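Aldose 1-epimerase (PDB 3NRE) probably interconverts the alpha and beta anomers of aldose sugars as a mutarotase of the aldose 1-epimerase family. Local coordinates at residues N202-W207 and P231-F236; A162-Y167 and D188-A193; P74-D79 and G87-W92. All coordinates share one frame; numbering follows the deposited sequence. Where two conformers were deposited one is given.

Contact 1: N202-W207 and P231-F236; sequences NGFAGW and PCYFIF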
ATOM      1  N   ASN A 202       0.051   6.209  11.392  1.00 23.01           N
ATOM      2  CA  ASN A 202      -1.149   7.077  11.372  1.00 22.77           C
ATOM      3  C   ASN A 202      -1.716   7.153   9.999  1.00 23.36           C
ATOM      4  O   ASN A 202      -0.956   7.295   8.998  1.00 22.22           O
ATOM      5  CB  ASN A 202      -0.851   8.501  11.871  1.00 22.54           C
ATOM      6  CG  ASN A 202      -0.425   8.539  13.311  1.00 23.87           C
ATOM      7  OD1 ASN A 202       0.760   8.338  13.651  1.00 26.72           O
ATOM      8  ND2 ASN A 202      -1.402   8.759  14.214  1.00 24.23           N
ATOM      9  N   GLY A 203      -3.054   7.132   9.935  1.00 22.72           N
ATOM     10  CA  GLY A 203      -3.774   7.378   8.711  1.00 20.31           C
ATOM     11  C   GLY A 203      -4.183   8.866   8.614  1.00 23.81           C
ATOM     12  O   GLY A 203      -4.381   9.542   9.655  1.00 24.44           O
ATOM     13  N   PHE A 204      -4.261   9.354   7.373  1.00 23.30           N
ATOM     14  CA  PHE A 204      -4.547  10.748   7.061  1.00 28.57           C
ATOM     15  C   PHE A 204      -5.710  10.787   6.081  1.00 26.56           C
ATOM     16  O   PHE A 204      -5.811   9.950   5.186  1.00 28.35           O
ATOM     17  CB  PHE A 204      -3.297  11.438   6.456  1.00 25.21           C
ATOM     18  CG  PHE A 204      -2.169  11.533   7.433  1.00 28.69           C
ATOM     19  CD1 PHE A 204      -1.350  10.442   7.651  1.00 20.47           C
ATOM     20  CD2 PHE A 204      -1.982  12.669   8.181  1.00 24.29           C
ATOM     21  CE1 PHE A 204      -0.358  10.491   8.606  1.00 26.07           C
ATOM     22  CE2 PHE A 204      -0.989  12.741   9.136  1.00 30.29           C
ATOM     23  CZ  PHE A 204      -0.147  11.638   9.340  1.00 25.63           C
ATOM     24  N   ALA A 205      -6.591  11.762   6.281  1.00 29.31           N
ATOM     25  CA  ALA A 205      -7.774  11.938   5.422  1.00 27.26           C
ATOM     26  C   ALA A 205      -7.660  13.239   4.664  1.00 32.35           C
ATOM     27  O   ALA A 205      -6.803  14.095   4.955  1.00 32.15           O
ATOM     28  CB  ALA A 205      -9.061  11.976   6.271  1.00 31.24           C
ATOM     29  N   GLY A 206      -8.536  13.403   3.684  1.00 29.17           N
ATOM     30  CA  GLY A 206      -8.554  14.632   2.905  1.00 33.29           C
ATOM     31  C   GLY A 206      -7.503  14.730   1.818  1.00 34.09           C
ATOM     32  O   GLY A 206      -7.234  15.801   1.308  1.00 36.09           O
ATOM     33  N   TRP A 207      -6.974  13.593   1.404  1.00 31.56           N
ATOM     34  CA  TRP A 207      -5.917  13.554   0.430  1.00 32.42           C
ATOM     35  C   TRP A 207      -6.502  13.641  -0.956  1.00 35.86           C
ATOM     36  O   TRP A 207      -7.663  13.262  -1.171  1.00 35.85           O
ATOM     37  CB  TRP A 207      -5.164  12.237   0.575  1.00 28.33           C
ATOM     38  CG  TRP A 207      -3.925  12.122  -0.214  1.00 29.26           C
ATOM     39  CD1 TRP A 207      -3.003  13.086  -0.433  1.00 30.05           C
ATOM     40  CD2 TRP A 207      -3.385  10.907  -0.757  1.00 30.21           C
ATOM     41  NE1 TRP A 207      -1.946  12.560  -1.144  1.00 29.84           N
ATOM     42  CE2 TRP A 207      -2.171  11.231  -1.370  1.00 33.13           C
ATOM     43  CE3 TRP A 207      -3.853   9.588  -0.836  1.00 27.38           C
ATOM     44  CZ2 TRP A 207      -1.388  10.280  -2.019  1.00 26.52           C
ATOM     45  CZ3 TRP A 207      -3.102   8.656  -1.466  1.00 27.54           C
ATOM     46  CH2 TRP A 207      -1.887   9.008  -2.086  1.00 28.81           C
ATOM     47  N   PRO A 231      -8.305   8.770  -1.334  1.00 33.51           N
ATOM     48  CA  PRO A 231      -8.710   9.751  -0.315  1.00 32.57           C
ATOM     49  C   PRO A 231      -7.915   9.700   0.993  1.00 30.30           C
ATOM     50  O   PRO A 231      -8.017  10.637   1.796  1.00 29.37           O
ATOM     51  CB  PRO A 231     -10.141   9.341  -0.028  1.00 35.36           C
ATOM     52  CG  PRO A 231     -10.124   7.873  -0.183  1.00 31.34           C
ATOM     53  CD  PRO A 231      -9.272   7.667  -1.426  1.00 29.78           C
ATOM     54  N   CYS A 232      -7.170   8.605   1.229  1.00 28.02           N
ATOM     55  CA  CYS A 232      -6.444   8.415   2.485  0.60 27.11           C
ATOM     56  C   CYS A 232      -5.067   7.845   2.221  1.00 22.51           C
ATOM     57  O   CYS A 232      -4.881   7.138   1.256  1.00 25.14           O
ATOM     58  CB  CYS A 232      -7.217   7.475   3.394  0.60 26.34           C
ATOM     59  SG  CYS A 232      -8.844   8.079   3.856  0.60 28.77           S
ATOM     60  N   TYR A 233      -4.124   8.176   3.100  1.00 24.95           N
ATOM     61  CA  TYR A 233      -2.775   7.581   3.086  1.00 24.15           C
ATOM     62  C   TYR A 233      -2.383   7.284   4.534  1.00 25.39           C
ATOM     63  O   TYR A 233      -2.799   7.987   5.456  1.00 23.58           O
ATOM     64  CB  TYR A 233      -1.752   8.497   2.388  1.00 23.06           C
ATOM     65  CG  TYR A 233      -1.427   9.852   3.019  1.00 21.96           C
ATOM     66  CD1 TYR A 233      -0.406   9.991   3.958  1.00 26.25           C
ATOM     67  CD2 TYR A 233      -2.070  11.035   2.620  1.00 23.16           C
ATOM     68  CE1 TYR A 233      -0.096  11.249   4.516  1.00 23.28           C
ATOM     69  CE2 TYR A 233      -1.734  12.270   3.157  1.00 26.49           C
ATOM     70  CZ  TYR A 233      -0.767  12.372   4.106  1.00 27.92           C
ATOM     71  OH  TYR A 233      -0.425  13.587   4.641  1.00 28.21           O
ATOM     72  N   PHE A 234      -1.578   6.227   4.727  1.00 22.51           N
ATOM     73  CA  PHE A 234      -0.920   5.972   6.005  1.00 19.81           C
ATOM     74  C   PHE A 234       0.569   6.304   5.898  1.00 19.47           C
ATOM     75  O   PHE A 234       1.185   6.161   4.859  1.00 21.96           O
ATOM     76  CB  PHE A 234      -1.092   4.481   6.458  1.00 19.68           C
ATOM     77  CG  PHE A 234      -2.227   4.241   7.453  1.00 20.02           C
ATOM     78  CD1 PHE A 234      -3.556   4.249   7.018  1.00 22.92           C
ATOM     79  CD2 PHE A 234      -1.983   4.008   8.792  1.00 25.77           C
ATOM     80  CE1 PHE A 234      -4.599   4.045   7.911  1.00 27.10           C
ATOM     81  CE2 PHE A 234      -3.030   3.794   9.657  1.00 24.64           C
ATOM     82  CZ  PHE A 234      -4.319   3.798   9.231  1.00 26.99           C
ATOM     83  N   ILE A 235       1.140   6.770   6.983  1.00 20.74           N
ATOM     84  CA  ILE A 235       2.570   6.960   7.096  1.00 23.86           C
ATOM     85  C   ILE A 235       3.027   5.978   8.166  1.00 23.59           C
ATOM     86  O   ILE A 235       2.429   5.902   9.266  1.00 22.46           O
ATOM     87  CB  ILE A 235       2.957   8.361   7.576  1.00 23.59           C
ATOM     88  CG1 ILE A 235       2.527   9.431   6.582  1.00 27.16           C
ATOM     89  CG2 ILE A 235       4.471   8.467   7.854  1.00 23.31           C
ATOM     90  CD1 ILE A 235       3.153   9.309   5.158  1.00 28.15           C
ATOM     91  N   PHE A 236       4.106   5.266   7.855  1.00 20.35           N
ATOM     92  CA  PHE A 236       4.806   4.423   8.791  1.00 21.77           C
ATOM     93  C   PHE A 236       6.273   4.831   8.909  1.00 20.62           C
ATOM     94  O   PHE A 236       6.973   4.931   7.899  1.00 21.94           O
ATOM     95  CB  PHE A 236       4.691   2.935   8.354  1.00 20.91           C
ATOM     96  CG  PHE A 236       5.335   2.021   9.321  1.00 22.45           C
ATOM     97  CD1 PHE A 236       4.894   1.997  10.620  1.00 23.12           C
ATOM     98  CD2 PHE A 236       6.390   1.234   8.971  1.00 24.75           C
ATOM     99  CE1 PHE A 236       5.491   1.195  11.547  1.00 24.54           C
ATOM    100  CE2 PHE A 236       7.022   0.412   9.912  1.00 26.47           C
ATOM    101  CZ  PHE A 236       6.561   0.381  11.191  1.00 22.40           C
TER
HETATM  102  O   HOH W   1     -10.518  12.072   2.829  1.00 36.57           O
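Antiparallel strands 202-205 and 232-236 are joined at two hydrogen-bonded pairs, Asn-202 with Ile-235 and Phe-204 with Tyr-233. They lie in the antiparallel eight-stranded sheet, flanked by strands 166-170 and 250-256 respectively. The shortest bond runs from Phe-204 N to Tyr-233 O (2.8 Å). Past the end of the ladder, Trp-207 N reaches Pro-231 O at 3.2 Å, from above the carbonyl plane.

On one face Phe-204, Tyr-233 and Trp-207 form an aromatic cluster. With CG between the backbone N and the carbonyl carbon (chi1 65°), the Tyr-233 ring reaches across to the other strand, its face toward Phe-204 and its edge toward Trp-207. Phe-204 CB makes a CH-pi contact over the centre of the tyrosine ring, 3.7 Å from the centroid, while the two ring planes, 12° apart, barely overlap. The pair with Trp-207 is T-shaped, Tyr-233 CD2 lying 3.6 Å from Trp-207 CG. Phe-204 CE1 continues the layer onto Ile-235 CG1 (3.7 Å).

On the other face Gly-203 opposes Phe-234 in a non-hydrogen-bonded pair, and the ring folds flat over the glycine, Gly-203 CA 3.4 Å from its centroid. Buried backbone polar groups thus pair with each other, and aromatic rings pack on both faces.

Contact 2: A162-Y167 and D188-A193; sequences AQASGY and DFNQPA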
ATOM      1  N   ALA A 162       2.040  15.723   1.051  1.00 29.89           N
ATOM      2  CA  ALA A 162       0.845  14.939   0.767  1.00 28.26           C
ATOM      3  C   ALA A 162      -0.339  15.622   1.481  1.00 29.72           C
ATOM      4  O   ALA A 162      -0.424  15.615   2.699  1.00 29.53           O
ATOM      5  CB  ALA A 162       0.998  13.485   1.278  1.00 26.61           C
ATOM      6  N   GLN A 163      -1.200  16.261   0.711  1.00 31.18           N
ATOM      7  CA  GLN A 163      -2.363  16.984   1.247  1.00 31.93           C
ATOM      8  C   GLN A 163      -3.142  16.191   2.278  1.00 32.98           C
ATOM      9  O   GLN A 163      -3.359  15.015   2.087  1.00 31.19           O
ATOM     10  CB  GLN A 163      -3.280  17.375   0.080  1.00 34.84           C
ATOM     11  CG  GLN A 163      -4.613  18.008   0.479  1.00 38.07           C
ATOM     12  CD  GLN A 163      -5.465  18.292  -0.754  1.00 46.37           C
ATOM     13  OE1 GLN A 163      -5.105  19.137  -1.578  1.00 48.48           O
ATOM     14  NE2 GLN A 163      -6.573  17.557  -0.905  1.00 41.78           N
ATOM     15  N   ALA A 164      -3.549  16.841   3.369  1.00 33.50           N
ATOM     16  CA  ALA A 164      -4.344  16.213   4.405  1.00 34.37           C
ATOM     17  C   ALA A 164      -5.125  17.258   5.166  1.00 34.48           C
ATOM     18  O   ALA A 164      -4.614  18.346   5.447  1.00 38.98           O
ATOM     19  CB  ALA A 164      -3.469  15.394   5.379  1.00 31.91           C
ATOM     20  N   SER A 165      -6.376  16.933   5.470  1.00 35.56           N
ATOM     21  CA  SER A 165      -7.237  17.838   6.229  1.00 38.17           C
ATOM     22  C   SER A 165      -7.503  17.355   7.640  1.00 39.38           C
ATOM     23  O   SER A 165      -8.293  17.994   8.357  1.00 37.72           O
ATOM     24  CB  SER A 165      -8.571  18.026   5.484  1.00 40.77           C
ATOM     25  OG  SER A 165      -9.284  16.806   5.464  1.00 41.57           O
ATOM     26  N   GLY A 166      -6.914  16.198   8.002  1.00 31.79           N
ATOM     27  CA  GLY A 166      -7.047  15.647   9.316  1.00 30.59           C
ATOM     28  C   GLY A 166      -6.399  14.297   9.385  1.00 29.17           C
ATOM     29  O   GLY A 166      -5.921  13.805   8.378  1.00 29.32           O
ATOM     30  N   TYR A 167      -6.377  13.731  10.577  1.00 28.22           N
ATOM     31  CA  TYR A 167      -5.752  12.421  10.770  1.00 26.30           C
ATOM     32  C   TYR A 167      -6.404  11.662  11.901  1.00 28.83           C
ATOM     33  O   TYR A 167      -7.146  12.218  12.686  1.00 27.32           O
ATOM     34  CB  TYR A 167      -4.253  12.569  11.030  1.00 25.79           C
ATOM     35  CG  TYR A 167      -3.836  12.894  12.446  1.00 30.00           C
ATOM     36  CD1 TYR A 167      -4.337  14.007  13.103  1.00 29.89           C
ATOM     37  CD2 TYR A 167      -2.927  12.109  13.117  1.00 25.94           C
ATOM     38  CE1 TYR A 167      -3.941  14.324  14.401  1.00 34.70           C
ATOM     39  CE2 TYR A 167      -2.543  12.401  14.415  1.00 32.62           C
ATOM     40  CZ  TYR A 167      -3.036  13.503  15.043  1.00 34.19           C
ATOM     41  OH  TYR A 167      -2.639  13.792  16.325  1.00 36.32           O
ATOM     42  N   ASP A 188       2.251  17.201   9.684  1.00 31.99           N
ATOM     43  CA  ASP A 188       1.568  18.027   8.684  1.00 32.89           C
ATOM     44  C   ASP A 188       2.408  18.099   7.418  1.00 33.96           C
ATOM     45  O   ASP A 188       3.404  18.854   7.351  1.00 35.61           O
ATOM     46  CB  ASP A 188       1.319  19.454   9.242  1.00 36.55           C
ATOM     47  CG  ASP A 188       0.403  20.286   8.344  1.00 44.66           C
ATOM     48  OD1 ASP A 188       0.300  19.962   7.144  1.00 39.87           O
ATOM     49  OD2 ASP A 188      -0.194  21.296   8.826  1.00 52.60           O
ATOM     50  N   PHE A 189       2.006  17.307   6.414  1.00 33.16           N
ATOM     51  CA  PHE A 189       2.724  17.179   5.164  1.00 31.94           C
ATOM     52  C   PHE A 189       2.036  17.932   4.034  1.00 32.88           C
ATOM     53  O   PHE A 189       2.317  17.686   2.860  1.00 32.45           O
ATOM     54  CB  PHE A 189       2.906  15.694   4.800  1.00 30.39           C
ATOM     55  CG  PHE A 189       3.541  14.908   5.905  1.00 31.33           C
ATOM     56  CD1 PHE A 189       4.859  15.150   6.259  1.00 34.77           C
ATOM     57  CD2 PHE A 189       2.806  14.009   6.650  1.00 30.26           C
ATOM     58  CE1 PHE A 189       5.448  14.409   7.339  1.00 32.36           C
ATOM     59  CE2 PHE A 189       3.369  13.310   7.722  1.00 30.27           C
ATOM     60  CZ  PHE A 189       4.696  13.526   8.065  1.00 32.66           C
ATOM     61  N   ASN A 190       1.160  18.884   4.364  1.00 36.04           N
ATOM     62  CA  ASN A 190       0.577  19.722   3.296  1.00 38.25           C
ATOM     63  C   ASN A 190       1.636  20.500   2.501  1.00 36.89           C
ATOM     64  O   ASN A 190       1.540  20.643   1.285  1.00 40.64           O
ATOM     65  CB  ASN A 190      -0.487  20.675   3.853  1.00 38.82           C
ATOM     66  CG  ASN A 190      -1.777  19.954   4.197  1.00 41.24           C
ATOM     67  OD1 ASN A 190      -2.596  19.677   3.312  1.00 39.77           O
ATOM     68  ND2 ASN A 190      -1.933  19.582   5.472  1.00 34.24           N
ATOM     69  N   GLN A 191       2.653  20.989   3.212  1.00 43.32           N
ATOM     70  CA  GLN A 191       3.890  21.550   2.590  1.00 43.70           C
ATOM     71  C   GLN A 191       5.025  20.533   2.884  1.00 43.42           C
ATOM     72  O   GLN A 191       4.965  19.825   3.893  1.00 40.16           O
ATOM     73  CB  GLN A 191       4.230  22.924   3.186  1.00 50.06           C
ATOM     74  CG  GLN A 191       3.274  24.092   2.769  1.00 57.35           C
ATOM     75  CD  GLN A 191       3.091  24.182   1.244  1.00 63.25           C
ATOM     76  OE1 GLN A 191       2.002  23.915   0.722  1.00 58.34           O
ATOM     77  NE2 GLN A 191       4.176  24.503   0.526  1.00 59.17           N
ATOM     78  N   PRO A 192       6.054  20.450   2.016  1.00 42.39           N
ATOM     79  CA  PRO A 192       7.124  19.492   2.247  1.00 41.02           C
ATOM     80  C   PRO A 192       7.664  19.524   3.677  1.00 40.53           C
ATOM     81  O   PRO A 192       7.965  20.613   4.194  1.00 44.56           O
ATOM     82  CB  PRO A 192       8.208  19.927   1.265  1.00 42.29           C
ATOM     83  CG  PRO A 192       7.481  20.692   0.207  1.00 46.53           C
ATOM     84  CD  PRO A 192       6.338  21.358   0.890  1.00 46.16           C
ATOM     85  N   ALA A 193       7.806  18.358   4.306  1.00 36.01           N
ATOM     86  CA  ALA A 193       8.241  18.312   5.694  1.00 35.91           C
ATOM     87  C   ALA A 193       9.072  17.053   5.919  1.00 33.48           C
ATOM     88  O   ALA A 193       8.848  16.063   5.271  1.00 31.08           O
ATOM     89  CB  ALA A 193       7.015  18.298   6.617  1.00 36.71           C
TER
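Asn-190 grips Ala-164 with both ends of its side-chain amide, as a neighbouring strand residue would with its backbone. OD1 of Asn-190 accepts from Ala-164 N at 3.0 Å along a nearly straight N-H (168°), although the donor stands above the plane of the asparagine carbonyl. Asn-190 ND2 returns a bond of 3.0 Å to Ala-164 O, in the carbonyl plane and on a lone pair. Two residues before Ala-164 and one before Asn-190, Ala-162 N donates to Phe-189 O at 2.7 Å. Gln-163 passes between these bonds, its CA 3.4 Å from Asn-190 OD1, while its NE2 bonds to Gly-206 O.

Asp-188 forms the second shell. Its OD1 accepts from Asn-190 N, closing an Asx turn, and also from Asn-190 ND2 at 2.8 Å, in the amide plane of Asn-190 but 35° out of the carboxylate plane. Both ND2 hydrogens are therefore used and Asn-190 OD1 is held by Ala-164 N, which fixes the amide against a flip. By drawing on ND2 the carboxylate probably makes Asn-190 OD1 a somewhat better acceptor.

Phe-189 CG turns anti to its carbonyl carbon (chi1 -54°), which leads the ring away from Ala-162 onto Ile-160 of strand 159-162 and Tyr-233 and Ile-235 of strand 232-237. The contact thus fastens the loop before strand 193-194 to the link leading from the nine-stranded sheet to the eight-stranded one.

Contact 3: P74-D79 and G87-W92; sequences PNVEWD and GWLGEW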
ATOM      1  N   PRO A  74      -7.259 -13.715  12.442  1.00 21.92           N
ATOM      2  CA  PRO A  74      -5.930 -13.178  12.192  1.00 21.10           C
ATOM      3  C   PRO A  74      -5.188 -13.954  11.107  1.00 22.60           C
ATOM      4  O   PRO A  74      -5.362 -15.189  11.002  1.00 23.18           O
ATOM      5  CB  PRO A  74      -5.215 -13.301  13.544  1.00 24.03           C
ATOM      6  CG  PRO A  74      -5.983 -14.211  14.313  1.00 23.87           C
ATOM      7  CD  PRO A  74      -7.404 -14.189  13.823  1.00 22.19           C
ATOM      8  N   ASN A  75      -4.471 -13.218  10.262  1.00 20.00           N
ATOM      9  CA  ASN A  75      -3.762 -13.803   9.116  1.00 20.39           C
ATOM     10  C   ASN A  75      -2.242 -13.770   9.250  1.00 22.32           C
ATOM     11  O   ASN A  75      -1.539 -14.449   8.487  1.00 21.38           O
ATOM     12  CB  ASN A  75      -4.240 -13.206   7.764  1.00 19.70           C
ATOM     13  CG  ASN A  75      -4.071 -11.700   7.659  1.00 17.42           C
ATOM     14  OD1 ASN A  75      -3.850 -11.021   8.649  1.00 19.23           O
ATOM     15  ND2 ASN A  75      -4.159 -11.184   6.430  1.00 18.75           N
ATOM     16  N   VAL A  76      -1.729 -13.008  10.201  1.00 19.82           N
ATOM     17  CA  VAL A  76      -0.286 -13.009  10.494  1.00 20.03           C
ATOM     18  C   VAL A  76      -0.109 -13.244  11.988  1.00 22.00           C
ATOM     19  O   VAL A  76      -0.948 -12.862  12.801  1.00 22.64           O
ATOM     20  CB  VAL A  76       0.418 -11.715  10.009  1.00 20.85           C
ATOM     21  CG1 VAL A  76       0.382 -11.583   8.524  1.00 21.39           C
ATOM     22  CG2 VAL A  76      -0.159 -10.392  10.688  1.00 22.21           C
ATOM     23  N   GLU A  77       0.969 -13.935  12.353  1.00 24.87           N
ATOM     24  CA  GLU A  77       1.175 -14.361  13.743  0.50 25.93           C
ATOM     25  C   GLU A  77       1.359 -13.179  14.686  1.00 26.26           C
ATOM     26  O   GLU A  77       0.991 -13.255  15.856  1.00 28.23           O
ATOM     27  CB  GLU A  77       2.390 -15.298  13.852  0.50 29.03           C
ATOM     28  CG  GLU A  77       3.710 -14.658  13.446  0.50 27.54           C
ATOM     29  N   TRP A  78       1.913 -12.093  14.155  1.00 23.80           N
ATOM     30  CA  TRP A  78       2.321 -10.940  14.941  1.00 25.42           C
ATOM     31  C   TRP A  78       1.276  -9.840  15.150  1.00 26.96           C
ATOM     32  O   TRP A  78       1.608  -8.829  15.781  1.00 27.34           O
ATOM     33  CB  TRP A  78       3.594 -10.314  14.313  1.00 24.62           C
ATOM     34  CG  TRP A  78       3.567 -10.011  12.852  1.00 24.47           C
ATOM     35  CD1 TRP A  78       4.043 -10.815  11.841  1.00 26.95           C
ATOM     36  CD2 TRP A  78       3.100  -8.815  12.210  1.00 24.15           C
ATOM     37  NE1 TRP A  78       3.875 -10.219  10.645  1.00 29.73           N
ATOM     38  CE2 TRP A  78       3.323  -8.979  10.820  1.00 27.61           C
ATOM     39  CE3 TRP A  78       2.527  -7.626  12.666  1.00 27.78           C
ATOM     40  CZ2 TRP A  78       2.956  -8.038   9.893  1.00 29.71           C
ATOM     41  CZ3 TRP A  78       2.179  -6.654  11.700  1.00 28.75           C
ATOM     42  CH2 TRP A  78       2.424  -6.868  10.356  1.00 31.24           C
ATOM     43  N   ASP A  79       0.054 -10.033  14.640  1.00 22.37           N
ATOM     44  CA  ASP A  79      -1.046  -9.041  14.786  1.00 21.54           C
ATOM     45  C   ASP A  79      -2.347  -9.798  15.132  1.00 19.04           C
ATOM     46  O   ASP A  79      -2.696 -10.811  14.462  1.00 20.74           O
ATOM     47  CB  ASP A  79      -1.180  -8.216  13.518  1.00 20.08           C
ATOM     48  CG  ASP A  79      -2.006  -6.915  13.703  1.00 23.70           C
ATOM     49  OD1 ASP A  79      -2.964  -6.850  14.520  1.00 21.14           O
ATOM     50  OD2 ASP A  79      -1.592  -5.902  13.105  1.00 24.17           O
ATOM     51  N   GLY A  87      -3.815 -10.833  -0.481  1.00 19.51           N
ATOM     52  CA  GLY A  87      -2.921 -10.808  -1.625  1.00 19.59           C
ATOM     53  C   GLY A  87      -1.449 -10.855  -1.267  1.00 19.50           C
ATOM     54  O   GLY A  87      -0.664 -11.647  -1.828  1.00 18.99           O
ATOM     55  N   TRP A  88      -1.079 -10.015  -0.313  1.00 18.41           N
ATOM     56  CA  TRP A  88       0.307  -9.943   0.131  1.00 18.52           C
ATOM     57  C   TRP A  88       0.882 -11.234   0.710  1.00 18.94           C
ATOM     58  O   TRP A  88       2.097 -11.332   0.857  1.00 18.67           O
ATOM     59  CB  TRP A  88       0.504  -8.774   1.120  1.00 17.05           C
ATOM     60  CG  TRP A  88      -0.190  -8.942   2.463  1.00 18.44           C
ATOM     61  CD1 TRP A  88      -1.494  -9.333   2.703  1.00 17.32           C
ATOM     62  CD2 TRP A  88       0.382  -8.662   3.733  1.00 16.26           C
ATOM     63  NE1 TRP A  88      -1.733  -9.302   4.062  1.00 17.59           N
ATOM     64  CE2 TRP A  88      -0.601  -8.907   4.707  1.00 17.36           C
ATOM     65  CE3 TRP A  88       1.622  -8.175   4.140  1.00 17.23           C
ATOM     66  CZ2 TRP A  88      -0.377  -8.692   6.061  1.00 15.32           C
ATOM     67  CZ3 TRP A  88       1.858  -7.973   5.483  1.00 18.09           C
ATOM     68  CH2 TRP A  88       0.875  -8.248   6.441  1.00 18.67           C
ATOM     69  N   LEU A  89       0.026 -12.193   1.109  1.00 17.66           N
ATOM     70  CA  LEU A  89       0.420 -13.438   1.696  1.00 19.21           C
ATOM     71  C   LEU A  89       0.311 -14.641   0.731  1.00 20.10           C
ATOM     72  O   LEU A  89       0.671 -15.759   1.092  1.00 23.37           O
ATOM     73  CB  LEU A  89      -0.439 -13.733   2.926  1.00 19.64           C
ATOM     74  CG  LEU A  89      -0.419 -12.650   4.004  1.00 20.91           C
ATOM     75  CD1 LEU A  89      -1.375 -13.065   5.136  1.00 19.30           C
ATOM     76  CD2 LEU A  89       0.979 -12.473   4.501  1.00 22.24           C
ATOM     77  N   GLY A  90      -0.266 -14.420  -0.418  1.00 21.07           N
ATOM     78  CA  GLY A  90      -0.573 -15.527  -1.364  1.00 20.94           C
ATOM     79  C   GLY A  90       0.454 -15.670  -2.458  1.00 23.88           C
ATOM     80  O   GLY A  90       1.296 -14.774  -2.688  1.00 21.83           O
ATOM     81  N   GLU A  91       0.424 -16.801  -3.123  1.00 22.17           N
ATOM     82  CA  GLU A  91       1.304 -17.009  -4.259  0.50 23.08           C
ATOM     83  C   GLU A  91       0.565 -16.681  -5.561  1.00 22.97           C
ATOM     84  O   GLU A  91      -0.525 -17.214  -5.819  1.00 25.54           O
ATOM     85  CB  GLU A  91       1.822 -18.441  -4.283  0.50 26.33           C
ATOM     86  CG  GLU A  91       2.786 -18.784  -3.160  0.50 27.31           C
ATOM     87  CD  GLU A  91       3.480 -20.106  -3.432  0.50 32.25           C
ATOM     88  OE1 GLU A  91       4.397 -20.124  -4.287  0.50 25.37           O
ATOM     89  OE2 GLU A  91       3.084 -21.119  -2.811  0.50 38.09           O
ATOM     90  N   TRP A  92       1.144 -15.797  -6.372  1.00 20.75           N
ATOM     91  CA  TRP A  92       0.498 -15.314  -7.590  1.00 20.34           C
ATOM     92  C   TRP A  92       1.042 -16.081  -8.783  1.00 22.85           C
ATOM     93  O   TRP A  92       2.108 -16.740  -8.686  1.00 23.93           O
ATOM     94  CB  TRP A  92       0.765 -13.827  -7.766  1.00 19.76           C
ATOM     95  CG  TRP A  92       0.184 -12.931  -6.680  1.00 18.46           C
ATOM     96  CD1 TRP A  92       0.366 -13.039  -5.316  1.00 19.18           C
ATOM     97  CD2 TRP A  92      -0.671 -11.783  -6.881  1.00 19.89           C
ATOM     98  NE1 TRP A  92      -0.303 -12.023  -4.677  1.00 18.68           N
ATOM     99  CE2 TRP A  92      -0.964 -11.254  -5.603  1.00 20.22           C
ATOM    100  CE3 TRP A  92      -1.224 -11.153  -8.010  1.00 19.44           C
ATOM    101  CZ2 TRP A  92      -1.755 -10.127  -5.437  1.00 23.15           C
ATOM    102  CZ3 TRP A  92      -2.029 -10.080  -7.843  1.00 22.22           C
ATOM    103  CH2 TRP A  92      -2.259  -9.537  -6.546  1.00 21.77           C
TER
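Trp-88 CG lies between its backbone N and carbonyl carbon (chi1 68°), which carries the indole out to Val-76 and Trp-78; Asn-75, in the same kind of rotamer (chi1 59°), swings its amide toward Leu-89. The far rim of the Trp-88 indole does the touching: CZ2 lies 3.9 Å from Val-76 CG1, and CH2 lies 4.0 Å from Trp-78 CZ2, which arrives at the edge of the Trp-88 ring from the opposite direction. Leu-89 CD1 meets Asn-75 ND2 at 3.6 Å, the two side chains crossing at about a right angle.

Both segments belong to the long irregular connection between strands 68-71 and 93-97 of this all-beta fold. A type I beta turn from Val-76 to Asp-79 faces a short 3-10 segment, 87-89, with no hydrogen bond across. Each indole is also covered by a neighbour on its own segment: Val-76 CG2 over the Trp-78 ring, Leu-89 CD2 over that of Trp-88. Polar ends are held from within the connection, Asn-75 OD1 by Leu-83 N and Trp-88 NE1 by Gly-85 O. At the start of the 3-10 segment Gly-87 O accepts from Gly-90 N (3.1 Å), the bond of the 3-10 turn, and from Trp-92 NE1 (2.9 Å), the two approaching from opposite faces of its carbonyl plane.

In the fold
From the N terminus, contact 3 comes first and folds the connection between strands 68-71 and 93-97 back on itself, closing a loop of seven residues. Contact 2 then closes the excursion made by the hairpin of strands 166-170 and 176-180, whose first strand begins within segment 162-167, and contact 1 the one that carries strands 210-215 and 220-227 of the nine-stranded sheet. The three follow in series; none encloses or crosses another. Contacts 1 and 2 adjoin, their centres about 9 Å apart: strands 166-170 and 200-205 are neighbours in one sheet, and Tyr-233 OH makes a weak bond to Ala-162 O. Contact 3 stands apart, its centre about 30 Å from that of contact 2, across the chain's centre.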